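Local coordinates for protein myosin-2 (Saccharomyces cerevisiae, PDB 6IXO) that carries organelles and other cargo along actin cables as a class V myosin motor, this chain being its globular cargo-binding tail domain, at residues I22-I27 with E75-Q80; S100-L105 with W214-F219; F117-I122 with E139-V144; K172-A177 with A239-E244. All coordinates share one frame; numbering follows the deposited sequence. Where two conformers were deposited one is given.

Interaction 1. Residues I22-I27 with E75-Q80; sequences ILNQEI and ESFLAQ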
loop_
_atom_site.group_PDB
_atom_site.type_symbol
_atom_site.label_atom_id
_atom_site.label_comp_id
_atom_site.label_asym_id
_atom_site.label_seq_id
_atom_site.Cartn_x
_atom_site.Cartn_y
_atom_site.Cartn_z
ATOM N N ILE A 22 11.430 -32.693 -0.937
ATOM C CA ILE A 22 11.701 -32.247 0.421
ATOM C C ILE A 22 11.943 -30.745 0.433
ATOM O O ILE A 22 11.371 -30.026 1.249
ATOM C CB ILE A 22 12.912 -32.980 1.022
ATOM C CG1 ILE A 22 12.516 -34.410 1.388
ATOM C CG2 ILE A 22 13.446 -32.227 2.231
ATOM C CD1 ILE A 22 13.612 -35.181 2.085
ATOM N N LEU A 23 12.770 -30.256 -0.483
ATOM C CA LEU A 23 13.072 -28.828 -0.462
ATOM C C LEU A 23 11.861 -27.910 -0.722
ATOM O O LEU A 23 11.731 -26.876 -0.063
ATOM C CB LEU A 23 14.159 -28.516 -1.476
ATOM C CG LEU A 23 14.746 -27.106 -1.464
ATOM C CD1 LEU A 23 15.156 -26.703 -0.066
ATOM C CD2 LEU A 23 15.988 -27.063 -2.408
ATOM N N ASN A 24 11.010 -28.232 -1.691
ATOM C CA ASN A 24 9.887 -27.321 -1.979
ATOM C C ASN A 24 8.955 -27.248 -0.769
ATOM O O ASN A 24 8.416 -26.213 -0.471
ATOM C CB ASN A 24 9.105 -27.754 -3.226
ATOM C CG ASN A 24 9.894 -27.560 -4.519
ATOM O OD1 ASN A 24 10.854 -26.796 -4.568
ATOM N ND2 ASN A 24 9.476 -28.246 -5.573
ATOM N N GLN A 25 8.795 -28.363 -0.067
ATOM C CA GLN A 25 7.884 -28.420 1.082
ATOM C C GLN A 25 8.389 -27.547 2.248
ATOM O O GLN A 25 7.624 -26.784 2.882
ATOM C CB GLN A 25 7.710 -29.884 1.504
ATOM C CG GLN A 25 6.502 -30.138 2.389
ATOM C CD GLN A 25 6.788 -29.912 3.863
ATOM O OE1 GLN A 25 7.947 -29.949 4.307
ATOM N NE2 GLN A 25 5.730 -29.671 4.636
ATOM N N GLU A 26 9.683 -27.652 2.519
ATOM C CA GLU A 26 10.368 -26.782 3.475
ATOM C C GLU A 26 10.216 -25.344 3.161
ATOM O O GLU A 26 9.918 -24.538 4.043
ATOM C CB GLU A 26 11.886 -27.100 3.511
ATOM C CG GLU A 26 12.266 -28.078 4.537
ATOM C CD GLU A 26 13.806 -28.283 4.645
ATOM O OE1 GLU A 26 14.584 -27.314 4.419
ATOM O OE2 GLU A 26 14.214 -29.412 4.965
ATOM N N ILE A 27 10.451 -25.003 1.900
ATOM C CA ILE A 27 10.378 -23.603 1.496
ATOM C C ILE A 27 8.951 -23.081 1.546
ATOM O O ILE A 27 8.696 -22.019 2.128
ATOM C CB ILE A 27 10.941 -23.419 0.072
ATOM C CG1 ILE A 27 12.429 -23.823 0.036
ATOM C CG2 ILE A 27 10.874 -22.019 -0.343
ATOM C CD1 ILE A 27 13.303 -22.917 0.839
ATOM N N GLU A 75 12.783 -24.298 -12.099
ATOM C CA GLU A 75 11.489 -23.908 -12.622
ATOM C C GLU A 75 10.352 -24.403 -11.713
ATOM O O GLU A 75 9.426 -23.650 -11.397
ATOM C CB GLU A 75 11.323 -24.422 -14.045
ATOM C CG GLU A 75 10.852 -23.326 -14.992
ATOM C CD GLU A 75 10.499 -23.848 -16.374
ATOM O OE1 GLU A 75 9.531 -23.323 -16.975
ATOM O OE2 GLU A 75 11.186 -24.779 -16.857
ATOM N N SER A 76 10.451 -25.661 -11.284
ATOM C CA SER A 76 9.546 -26.260 -10.302
ATOM C C SER A 76 9.502 -25.466 -8.994
ATOM O O SER A 76 8.431 -25.063 -8.505
ATOM C CB SER A 76 9.978 -27.704 -10.026
ATOM O OG SER A 76 9.517 -28.172 -8.773
ATOM N N PHE A 77 10.688 -25.241 -8.444
ATOM C CA PHE A 77 10.870 -24.447 -7.237
ATOM C C PHE A 77 10.235 -23.041 -7.357
ATOM O O PHE A 77 9.494 -22.596 -6.474
ATOM C CB PHE A 77 12.368 -24.377 -6.965
ATOM C CG PHE A 77 12.784 -23.414 -5.883
ATOM C CD1 PHE A 77 12.692 -23.766 -4.539
ATOM C CD2 PHE A 77 13.370 -22.200 -6.220
ATOM C CE1 PHE A 77 13.139 -22.913 -3.557
ATOM C CE2 PHE A 77 13.833 -21.346 -5.248
ATOM C CZ PHE A 77 13.715 -21.703 -3.909
ATOM N N LEU A 78 10.503 -22.364 -8.468
ATOM C CA LEU A 78 10.024 -20.995 -8.669
ATOM C C LEU A 78 8.509 -20.919 -8.798
ATOM O O LEU A 78 7.887 -20.013 -8.251
ATOM C CB LEU A 78 10.655 -20.388 -9.917
ATOM C CG LEU A 78 12.127 -20.079 -9.780
ATOM C CD1 LEU A 78 12.750 -19.847 -11.173
ATOM C CD2 LEU A 78 12.351 -18.935 -8.863
ATOM N N ALA A 79 7.918 -21.848 -9.545
ATOM C CA ALA A 79 6.470 -21.868 -9.679
ATOM C C ALA A 79 5.806 -22.010 -8.313
ATOM O O ALA A 79 4.805 -21.355 -8.040
ATOM C CB ALA A 79 6.038 -22.985 -10.588
ATOM N N GLN A 80 6.364 -22.863 -7.460
ATOM C CA GLN A 80 5.875 -22.998 -6.090
ATOM C C GLN A 80 6.045 -21.723 -5.273
ATOM O O GLN A 80 5.132 -21.325 -4.516
ATOM C CB GLN A 80 6.599 -24.130 -5.377
ATOM C CG GLN A 80 6.194 -25.497 -5.857
ATOM C CD GLN A 80 5.199 -26.136 -4.930
ATOM O OE1 GLN A 80 4.255 -25.490 -4.464
ATOM N NE2 GLN A 80 5.417 -27.411 -4.629
HETATM O O HOH W 1 7.328 -30.280 -4.938
#
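Asn24 makes the polar link of this contact, donating a hydrogen bond from ND2 to Ser76 OG at 3.2 Å. The bond is bent, with an N-H...O angle of 141°, and the hydroxyl sits slightly off the amide plane. ND2 also donates to a water, 3.0 Å from that water's oxygen. The same water is within a weak, long bond of Gln80 NE2, so it joins the two helices. Asn24 points toward helix 71-90, and with CG anti to the carbonyl carbon (chi1 -70°) its amide reaches Ser76.

The axes of the two segments pass 10.2 Å apart and run nearly parallel, at 21°. They belong to helices 20-32 and 71-90 of the all-helical cargo-binding tail. Helix 53-67 lies against the same junction, with Leu58 touching both Ile27 and Phe77.

The apolar part is Ile27 against the Phe77 ring, which is met at its edge. Ile27 CG1 comes up to CE1 of Phe77 at 3.8 Å, and the two side chains cross at about a right angle.

Asn24 adds van der Waals contacts of a polar side chain. Its OD1 sits at the same ring's edge, 3.5 Å from Phe77 CD1. This buried oxygen has no hydrogen-bond partner in the model. The methylene of Asn24 packs by Gln80 NE2, 4.0 Å from CB. A leucine in place of Asn24 would probably leave Ser76 OG and the bridging water without their shared amide donor. Elsewhere on helix 20-32, the Glu26 carboxylate accepts hydrogen bonds from the backbone nitrogens of Ser404 and Thr405.

Interaction 2. Residues S100-L105 with W214-F219; sequences SGVFWL and WCMKSF. With SO4 (sulfate ion), chain B.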
loop_
_atom_site.group_PDB
_atom_site.type_symbol
_atom_site.label_atom_id
_atom_site.label_comp_id
_atom_site.label_asym_id
_atom_site.label_seq_id
_atom_site.Cartn_x
_atom_site.Cartn_y
_atom_site.Cartn_z
ATOM N N SER A 100 2.558 -7.265 7.610
ATOM C CA SER A 100 2.834 -8.440 6.760
ATOM C C SER A 100 2.859 -8.043 5.310
ATOM O O SER A 100 3.643 -8.559 4.533
ATOM C CB SER A 100 1.830 -9.547 6.993
ATOM O OG SER A 100 1.972 -10.038 8.320
ATOM N N GLY A 101 2.003 -7.105 4.921
ATOM C CA GLY A 101 2.018 -6.695 3.523
ATOM C C GLY A 101 3.297 -5.979 3.143
ATOM O O GLY A 101 3.844 -6.178 2.068
ATOM N N VAL A 102 3.779 -5.105 4.011
ATOM C CA VAL A 102 4.994 -4.364 3.677
ATOM C C VAL A 102 6.189 -5.340 3.621
ATOM O O VAL A 102 7.070 -5.249 2.743
ATOM C CB VAL A 102 5.257 -3.244 4.714
ATOM C CG1 VAL A 102 6.582 -2.536 4.425
ATOM C CG2 VAL A 102 4.042 -2.193 4.699
ATOM N N PHE A 103 6.181 -6.259 4.571
ATOM C CA PHE A 103 7.182 -7.327 4.643
ATOM C C PHE A 103 7.275 -8.039 3.299
ATOM O O PHE A 103 8.372 -8.208 2.729
ATOM C CB PHE A 103 6.785 -8.315 5.753
ATOM C CG PHE A 103 7.729 -9.500 5.876
ATOM C CD1 PHE A 103 8.890 -9.395 6.633
ATOM C CD2 PHE A 103 7.404 -10.714 5.278
ATOM C CE1 PHE A 103 9.766 -10.493 6.758
ATOM C CE2 PHE A 103 8.272 -11.839 5.431
ATOM C CZ PHE A 103 9.434 -11.701 6.173
ATOM N N TRP A 104 6.128 -8.485 2.782
ATOM C CA TRP A 104 6.151 -9.232 1.524
ATOM C C TRP A 104 6.499 -8.338 0.339
ATOM O O TRP A 104 7.172 -8.781 -0.580
ATOM C CB TRP A 104 4.819 -9.978 1.295
ATOM C CG TRP A 104 4.822 -11.215 2.110
ATOM C CD1 TRP A 104 4.073 -11.489 3.201
ATOM C CD2 TRP A 104 5.727 -12.316 1.950
ATOM N NE1 TRP A 104 4.416 -12.703 3.722
ATOM C CE2 TRP A 104 5.445 -13.232 2.981
ATOM C CE3 TRP A 104 6.742 -12.610 1.038
ATOM C CZ2 TRP A 104 6.133 -14.429 3.119
ATOM C CZ3 TRP A 104 7.457 -13.805 1.197
ATOM C CH2 TRP A 104 7.136 -14.694 2.220
ATOM N N LEU A 105 6.063 -7.079 0.353
ATOM C CA LEU A 105 6.509 -6.152 -0.687
ATOM C C LEU A 105 8.035 -6.035 -0.696
ATOM O O LEU A 105 8.664 -5.998 -1.766
ATOM C CB LEU A 105 5.868 -4.754 -0.477
ATOM C CG LEU A 105 4.340 -4.698 -0.788
ATOM C CD1 LEU A 105 3.753 -3.307 -0.368
ATOM C CD2 LEU A 105 4.071 -4.968 -2.267
ATOM N N TRP A 214 5.562 3.712 9.717
ATOM C CA TRP A 214 6.696 3.125 10.461
ATOM C C TRP A 214 7.129 1.766 9.912
ATOM O O TRP A 214 8.316 1.442 9.955
ATOM C CB TRP A 214 6.358 3.008 11.945
ATOM C CG TRP A 214 6.529 4.301 12.626
ATOM C CD1 TRP A 214 5.537 5.121 13.139
ATOM C CD2 TRP A 214 7.766 4.995 12.817
ATOM N NE1 TRP A 214 6.113 6.257 13.667
ATOM C CE2 TRP A 214 7.473 6.203 13.477
ATOM C CE3 TRP A 214 9.102 4.700 12.495
ATOM C CZ2 TRP A 214 8.467 7.125 13.825
ATOM C CZ3 TRP A 214 10.079 5.605 12.842
ATOM C CH2 TRP A 214 9.759 6.807 13.498
ATOM N N CYS A 215 6.182 0.982 9.367
ATOM C CA CYS A 215 6.535 -0.321 8.744
ATOM C C CYS A 215 7.374 -0.076 7.505
ATOM O O CYS A 215 8.411 -0.737 7.274
ATOM C CB CYS A 215 5.256 -1.139 8.394
ATOM S SG CYS A 215 4.520 -1.875 9.879
ATOM N N MET A 216 6.950 0.894 6.700
ATOM C CA MET A 216 7.726 1.257 5.513
ATOM C C MET A 216 9.079 1.834 5.846
ATOM O O MET A 216 10.094 1.482 5.213
ATOM C CB MET A 216 6.943 2.233 4.655
ATOM C CG MET A 216 5.718 1.525 4.100
ATOM S SD MET A 216 5.335 2.143 2.488
ATOM C CE MET A 216 3.963 1.088 2.042
ATOM N N LYS A 217 9.122 2.710 6.844
ATOM C CA LYS A 217 10.413 3.246 7.289
ATOM C C LYS A 217 11.355 2.156 7.851
ATOM O O LYS A 217 12.554 2.047 7.469
ATOM C CB LYS A 217 10.170 4.343 8.347
ATOM C CG LYS A 217 11.442 5.056 8.744
ATOM C CD LYS A 217 11.189 6.444 9.323
ATOM C CE LYS A 217 12.530 7.195 9.464
ATOM N NZ LYS A 217 12.351 8.656 9.733
ATOM N N SER A 218 10.817 1.346 8.761
ATOM C CA SER A 218 11.646 0.366 9.460
ATOM C C SER A 218 12.064 -0.728 8.512
ATOM O O SER A 218 13.151 -1.304 8.687
ATOM C CB SER A 218 10.934 -0.261 10.650
ATOM O OG SER A 218 10.668 0.696 11.665
ATOM N N PHE A 219 11.210 -1.036 7.529
ATOM C CA PHE A 219 11.521 -2.148 6.618
ATOM C C PHE A 219 12.280 -1.671 5.395
ATOM O O PHE A 219 12.372 -2.408 4.409
ATOM C CB PHE A 219 10.254 -2.902 6.164
ATOM C CG PHE A 219 9.547 -3.629 7.277
ATOM C CD1 PHE A 219 10.062 -3.623 8.574
ATOM C CD2 PHE A 219 8.336 -4.289 7.035
ATOM C CE1 PHE A 219 9.401 -4.263 9.621
ATOM C CE2 PHE A 219 7.673 -4.934 8.068
ATOM C CZ PHE A 219 8.210 -4.920 9.372
HETATM S S SO4 B . 5.103 9.557 14.976
HETATM O O1 SO4 B . 4.061 10.577 15.047
HETATM O O2 SO4 B . 4.691 8.374 15.727
HETATM O O3 SO4 B . 6.341 10.094 15.534
HETATM O O4 SO4 B . 5.325 9.186 13.585
#
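Val102 is the centre of this contact, spreading its two methyls over the end of helix 202-218. CG1 lies anti to the backbone N (chi1 176°) and reaches Phe219 CD2 at 3.6 Å. It also rests near the carbonyl oxygen of Cys215. The other methyl, CG2, touches Cys215 CB at 4.0 Å and Met216 CG at 4.1 Å. The Val102 and Met216 side chains cross at about a right angle.

Phe219 is the first residue to leave the helical path. Its ring turns back toward helix 97-124, and the backbone N of Phe103 lies at the ring edge, 3.8 Å from CD2. Phe103 adds a looser touch, with CB 4.2 Å from Phe219 CE2. All five touching residues are buried, and no hydrogen bond crosses between the segments.

Trp214 belongs to the other, partly exposed side. It does not touch segment 100-105 and meets a sulfate ion instead, probably from the crystallisation liquor. NE1 of Trp214 makes weak hydrogen bonds to sulfate O4 at 3.0 Å and to O2. His274 also binds this ion.

Around the buried part, Trp162 of helix 134-180 touches both Val102 and Met216. Phe226 and Val229 of helix 223-247 cover Met216, while Val37 of a loop packs on Phe219. The contact thus lies in an all-helical core between helices 97-124, 134-180, 202-218 and 223-247.

Interaction 3. Residues F117-I122 with E139-V144; sequences FALNSI and EYVSLV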
loop_
_atom_site.group_PDB
_atom_site.type_symbol
_atom_site.label_atom_id
_atom_site.label_comp_id
_atom_site.label_asym_id
_atom_site.label_seq_id
_atom_site.Cartn_x
_atom_site.Cartn_y
_atom_site.Cartn_z
ATOM N N PHE A 117 19.327 -8.331 -11.636
ATOM C CA PHE A 117 20.770 -8.353 -11.526
ATOM C C PHE A 117 21.325 -9.586 -12.240
ATOM O O PHE A 117 22.364 -9.513 -12.925
ATOM C CB PHE A 117 21.201 -8.352 -10.056
ATOM C CG PHE A 117 22.606 -8.837 -9.842
ATOM C CD1 PHE A 117 23.681 -7.990 -10.034
ATOM C CD2 PHE A 117 22.853 -10.151 -9.472
ATOM C CE1 PHE A 117 24.967 -8.422 -9.844
ATOM C CE2 PHE A 117 24.154 -10.598 -9.285
ATOM C CZ PHE A 117 25.214 -9.731 -9.473
ATOM N N ALA A 118 20.644 -10.722 -12.083
ATOM C CA ALA A 118 21.197 -11.987 -12.628
ATOM C C ALA A 118 21.107 -11.971 -14.147
ATOM O O ALA A 118 21.975 -12.448 -14.844
ATOM C CB ALA A 118 20.451 -13.166 -12.075
ATOM N N LEU A 119 20.015 -11.418 -14.658
ATOM C CA LEU A 119 19.818 -11.322 -16.099
ATOM C C LEU A 119 20.890 -10.455 -16.728
ATOM O O LEU A 119 21.505 -10.824 -17.746
ATOM C CB LEU A 119 18.412 -10.766 -16.396
ATOM C CG LEU A 119 18.013 -10.786 -17.871
ATOM C CD1 LEU A 119 18.267 -12.161 -18.506
ATOM C CD2 LEU A 119 16.538 -10.370 -18.000
ATOM N N ASN A 120 21.149 -9.303 -16.124
ATOM C CA ASN A 120 22.203 -8.437 -16.651
ATOM C C ASN A 120 23.561 -9.096 -16.548
ATOM O O ASN A 120 24.390 -8.958 -17.440
ATOM C CB ASN A 120 22.238 -7.087 -15.934
ATOM C CG ASN A 120 23.396 -6.217 -16.402
ATOM O OD1 ASN A 120 23.322 -5.577 -17.445
ATOM N ND2 ASN A 120 24.478 -6.215 -15.641
ATOM N N SER A 121 23.790 -9.842 -15.475
ATOM C CA SER A 121 25.063 -10.529 -15.321
ATOM C C SER A 121 25.254 -11.619 -16.377
ATOM O O SER A 121 26.376 -11.856 -16.863
ATOM C CB SER A 121 25.180 -11.153 -13.926
ATOM O OG SER A 121 26.355 -11.967 -13.870
ATOM N N ILE A 122 24.157 -12.296 -16.703
ATOM C CA ILE A 122 24.152 -13.365 -17.700
ATOM C C ILE A 122 24.422 -12.809 -19.098
ATOM O O ILE A 122 25.248 -13.333 -19.851
ATOM C CB ILE A 122 22.795 -14.119 -17.670
ATOM C CG1 ILE A 122 22.748 -15.066 -16.466
ATOM C CG2 ILE A 122 22.573 -14.907 -18.943
ATOM C CD1 ILE A 122 21.318 -15.469 -16.049
ATOM N N GLU A 139 18.127 -21.161 -23.950
ATOM C CA GLU A 139 16.990 -21.580 -23.150
ATOM C C GLU A 139 17.116 -20.994 -21.747
ATOM O O GLU A 139 16.121 -20.661 -21.094
ATOM C CB GLU A 139 16.908 -23.106 -23.096
ATOM N N TYR A 140 18.357 -20.872 -21.286
ATOM C CA TYR A 140 18.621 -20.303 -19.974
ATOM C C TYR A 140 18.272 -18.812 -19.900
ATOM O O TYR A 140 17.593 -18.359 -18.967
ATOM C CB TYR A 140 20.084 -20.509 -19.608
ATOM C CG TYR A 140 20.406 -20.018 -18.234
ATOM C CD1 TYR A 140 19.582 -20.325 -17.162
ATOM C CD2 TYR A 140 21.529 -19.250 -17.999
ATOM C CE1 TYR A 140 19.870 -19.874 -15.889
ATOM C CE2 TYR A 140 21.833 -18.805 -16.736
ATOM C CZ TYR A 140 21.000 -19.114 -15.685
ATOM O OH TYR A 140 21.296 -18.665 -14.422
ATOM N N VAL A 141 18.764 -18.046 -20.867
ATOM C CA VAL A 141 18.464 -16.619 -20.918
ATOM C C VAL A 141 16.955 -16.426 -20.978
ATOM O O VAL A 141 16.389 -15.510 -20.350
ATOM C CB VAL A 141 19.139 -15.958 -22.140
ATOM C CG1 VAL A 141 18.739 -14.470 -22.255
ATOM C CG2 VAL A 141 20.610 -16.066 -21.998
ATOM N N SER A 142 16.305 -17.313 -21.722
ATOM C CA SER A 142 14.863 -17.261 -21.932
ATOM C C SER A 142 14.108 -17.538 -20.627
ATOM O O SER A 142 13.116 -16.883 -20.309
ATOM C CB SER A 142 14.474 -18.258 -23.032
ATOM O OG SER A 142 13.089 -18.154 -23.315
ATOM N N LEU A 143 14.613 -18.499 -19.860
ATOM C CA LEU A 143 14.066 -18.808 -18.541
ATOM C C LEU A 143 14.175 -17.642 -17.559
ATOM O O LEU A 143 13.224 -17.323 -16.844
ATOM C CB LEU A 143 14.791 -20.034 -17.962
ATOM C CG LEU A 143 14.692 -20.313 -16.454
ATOM C CD1 LEU A 143 13.360 -20.919 -16.085
ATOM C CD2 LEU A 143 15.823 -21.223 -15.991
ATOM N N VAL A 144 15.345 -17.022 -17.501
ATOM C CA VAL A 144 15.548 -15.952 -16.535
ATOM C C VAL A 144 14.731 -14.735 -16.962
ATOM O O VAL A 144 14.206 -13.996 -16.127
ATOM C CB VAL A 144 17.047 -15.580 -16.403
ATOM C CG1 VAL A 144 17.243 -14.418 -15.409
ATOM C CG2 VAL A 144 17.830 -16.795 -15.960
#
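Segments 117-122 and 139-144 run antiparallel at 157°, with their helix axes 10.3 Å apart. Ile122 carries most of the contact. Its CG1 lies anti to its own carbonyl carbon (chi1 -77°), and with chi2 near anti, CD1 lies against both Tyr140 and Val144. CD1 is 3.4 Å from Tyr140 CE2, a close approach, and also lies near the phenol OH. The same methyl meets Val144 CG2 at 3.7 Å. The Ile122 and Val141 side chains slide past each other in opposite directions, CG2 to CG2 at 3.8 Å.

The two helices, 97-124 and 134-180, follow each other in the chain, so this is an antiparallel helical hairpin within the cargo-binding tail. Trp66 of helix 53-67 packs on Val144 and meets the Tyr140 ring edge-to-face.

Leu119 makes the second group of contacts. Its CB and CD1 both sit 4.0 Å from Val144 CG1, and these two side chains also pass in opposite directions. Leu119 CD1 touches Val141 only loosely. An alanine at Ile122 would probably leave Tyr140 CE2 and Val144 CG2 without the methyl they pack on, and the phenol ring less firmly held.

Interaction 4. Residues K172-A177 with A239-E244; sequences KKAINA and AICFNE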
loop_
_atom_site.group_PDB
_atom_site.type_symbol
_atom_site.label_atom_id
_atom_site.label_comp_id
_atom_site.label_asym_id
_atom_site.label_seq_id
_atom_site.Cartn_x
_atom_site.Cartn_y
_atom_site.Cartn_z
ATOM N N LYS A 172 -14.210 0.464 6.432
ATOM C CA LYS A 172 -14.748 0.016 7.706
ATOM C C LYS A 172 -14.604 1.066 8.831
ATOM O O LYS A 172 -15.477 1.209 9.680
ATOM C CB LYS A 172 -14.017 -1.292 8.115
ATOM C CG LYS A 172 -14.605 -1.955 9.398
ATOM C CD LYS A 172 -13.773 -3.196 9.835
ATOM C CE LYS A 172 -14.543 -3.951 10.927
ATOM N NZ LYS A 172 -13.686 -4.856 11.732
ATOM N N LYS A 173 -13.472 1.764 8.858
ATOM C CA LYS A 173 -13.154 2.622 10.000
ATOM C C LYS A 173 -13.293 4.115 9.748
ATOM O O LYS A 173 -13.683 4.845 10.662
ATOM C CB LYS A 173 -11.738 2.341 10.479
ATOM C CG LYS A 173 -11.557 0.867 10.783
ATOM C CD LYS A 173 -10.214 0.503 11.335
ATOM C CE LYS A 173 -10.190 -0.995 11.656
ATOM N NZ LYS A 173 -8.944 -1.348 12.359
ATOM N N ALA A 174 -12.966 4.563 8.542
ATOM C CA ALA A 174 -12.772 5.984 8.276
ATOM C C ALA A 174 -14.093 6.710 8.237
ATOM O O ALA A 174 -14.231 7.888 8.627
ATOM C CB ALA A 174 -12.015 6.170 6.951
ATOM N N ILE A 175 -15.108 6.020 7.741
ATOM C CA ILE A 175 -16.396 6.682 7.674
ATOM C C ILE A 175 -16.905 7.039 9.060
ATOM O O ILE A 175 -17.354 8.165 9.318
ATOM C CB ILE A 175 -17.427 5.779 6.916
ATOM C CG1 ILE A 175 -17.093 5.797 5.419
ATOM C CG2 ILE A 175 -18.835 6.278 7.173
ATOM C CD1 ILE A 175 -17.939 4.782 4.585
ATOM N N ASN A 176 -16.835 6.089 9.975
ATOM C CA ASN A 176 -17.290 6.403 11.323
ATOM C C ASN A 176 -16.350 7.450 11.974
ATOM O O ASN A 176 -16.790 8.386 12.613
ATOM C CB ASN A 176 -17.351 5.148 12.192
ATOM C CG ASN A 176 -18.086 5.399 13.512
ATOM O OD1 ASN A 176 -17.479 5.526 14.579
ATOM N ND2 ASN A 176 -19.399 5.498 13.427
ATOM N N ALA A 177 -15.046 7.260 11.795
ATOM C CA ALA A 177 -14.071 8.152 12.439
ATOM C C ALA A 177 -14.174 9.598 11.935
ATOM O O ALA A 177 -14.163 10.547 12.724
ATOM C CB ALA A 177 -12.658 7.609 12.198
ATOM N N ALA A 239 -13.036 10.487 -0.861
ATOM C CA ALA A 239 -14.194 10.167 -1.722
ATOM C C ALA A 239 -15.296 9.533 -0.900
ATOM O O ALA A 239 -16.455 10.004 -0.920
ATOM C CB ALA A 239 -13.766 9.165 -2.919
ATOM N N ILE A 240 -14.947 8.486 -0.141
ATOM C CA ILE A 240 -16.007 7.695 0.501
ATOM C C ILE A 240 -16.628 8.505 1.653
ATOM O O ILE A 240 -17.834 8.397 1.898
ATOM C CB ILE A 240 -15.507 6.322 1.057
ATOM C CG1 ILE A 240 -14.504 6.517 2.192
ATOM C CG2 ILE A 240 -14.965 5.422 -0.099
ATOM C CD1 ILE A 240 -14.095 5.159 2.856
ATOM N N CYS A 241 -15.818 9.310 2.363
ATOM C CA CYS A 241 -16.431 10.149 3.444
ATOM C C CYS A 241 -17.283 11.288 2.878
ATOM O O CYS A 241 -18.367 11.605 3.417
ATOM C CB CYS A 241 -15.351 10.737 4.365
ATOM S SG CYS A 241 -14.563 9.397 5.320
ATOM N N PHE A 242 -16.799 11.927 1.818
ATOM C CA PHE A 242 -17.588 12.966 1.155
ATOM C C PHE A 242 -18.963 12.421 0.724
ATOM O O PHE A 242 -20.016 13.056 0.934
ATOM C CB PHE A 242 -16.852 13.522 -0.077
ATOM C CG PHE A 242 -17.658 14.568 -0.821
ATOM C CD1 PHE A 242 -17.648 15.902 -0.400
ATOM C CD2 PHE A 242 -18.477 14.206 -1.913
ATOM C CE1 PHE A 242 -18.420 16.898 -1.071
ATOM C CE2 PHE A 242 -19.268 15.193 -2.599
ATOM C CZ PHE A 242 -19.228 16.543 -2.162
ATOM N N ASN A 243 -18.943 11.251 0.099
ATOM C CA ASN A 243 -20.157 10.667 -0.421
ATOM C C ASN A 243 -21.128 10.413 0.719
ATOM O O ASN A 243 -22.316 10.612 0.561
ATOM C CB ASN A 243 -19.869 9.372 -1.178
ATOM C CG ASN A 243 -19.118 9.618 -2.504
ATOM O OD1 ASN A 243 -19.035 10.758 -2.988
ATOM N ND2 ASN A 243 -18.626 8.542 -3.114
ATOM N N GLU A 244 -20.634 9.993 1.873
ATOM C CA GLU A 244 -21.547 9.779 3.006
ATOM C C GLU A 244 -22.096 11.104 3.479
ATOM O O GLU A 244 -23.301 11.229 3.785
ATOM C CB GLU A 244 -20.845 9.068 4.169
ATOM C CG GLU A 244 -20.516 7.580 3.857
ATOM C CD GLU A 244 -21.767 6.740 3.669
ATOM O OE1 GLU A 244 -22.810 7.010 4.328
ATOM O OE2 GLU A 244 -21.723 5.807 2.843
#
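Ile175 faces two side chains of helix 223-247 and crosses each at about a right angle. One is Ile240, whose CD1 lies 4.0 Å from Ile175 CG1. The other is Glu244, which uses its aliphatic part. Glu244 CG is 3.9 Å from Ile175 CD1 and equally close to Ile175 CG2, so this methylene rests against both branches of the isoleucine.

Two torsions set up this arrangement. In Ile240, CG1 stands between the backbone N and the carbonyl carbon (chi1 65°), and the extended chain carries CD1 across to Ile175. In Glu244 the chain is bent about the CB-CG bond (chi2 -65°). The CG methylene makes the closest touch to Ile175; the carboxylate lies only slightly farther off.

Cys241 comes in beside this group. Its SG is 3.7 Å from the carbonyl oxygen of Ala174 and 4.0 Å from Ile175 CA, and it lies more loosely against Ala174 CB at 4.4 Å. The sulfur thus packs on the backbone of the first helix as much as on its side chains. No hydrogen bond crosses between the segments.

The small side chains of Ala174 and Cys241 are consistent with the close approach of the backbones. Ile175 and Cys241 have their CA atoms 5.5 Å apart, and the axes pass at 9.3 Å. Ile205 of helix 202-218 covers Ala174, and Leu286 of helix 284-294 touches Cys241. Helix 134-180 has a wider pi-type turn at 175-177. The segments cross at -46°, an inclined helix-helix packing within the helical bundle of the Dilute-family cargo-binding tail.

The four contacts are spread along an elongated, all-helical tail domain. Interactions 1 and 3 lie toward one end, with centres about 20 Å apart, and touch through Glu75 and Leu143. Interaction 4 is on the opposite side of the chain's centre, about 48 Å from interaction 3 between centres. Interaction 2 lies nearest the middle, its centre about 25 Å from that of interaction 1 and about 26 Å from that of interaction 4. Interaction 1 closes first along the chain. Interaction 3 falls between the two segments of interaction 2, whereas interactions 2 and 4 alternate. Helix 97-124 links interactions 2 and 3; the long helix 134-180 serves 3 and 4, running from one end toward the other.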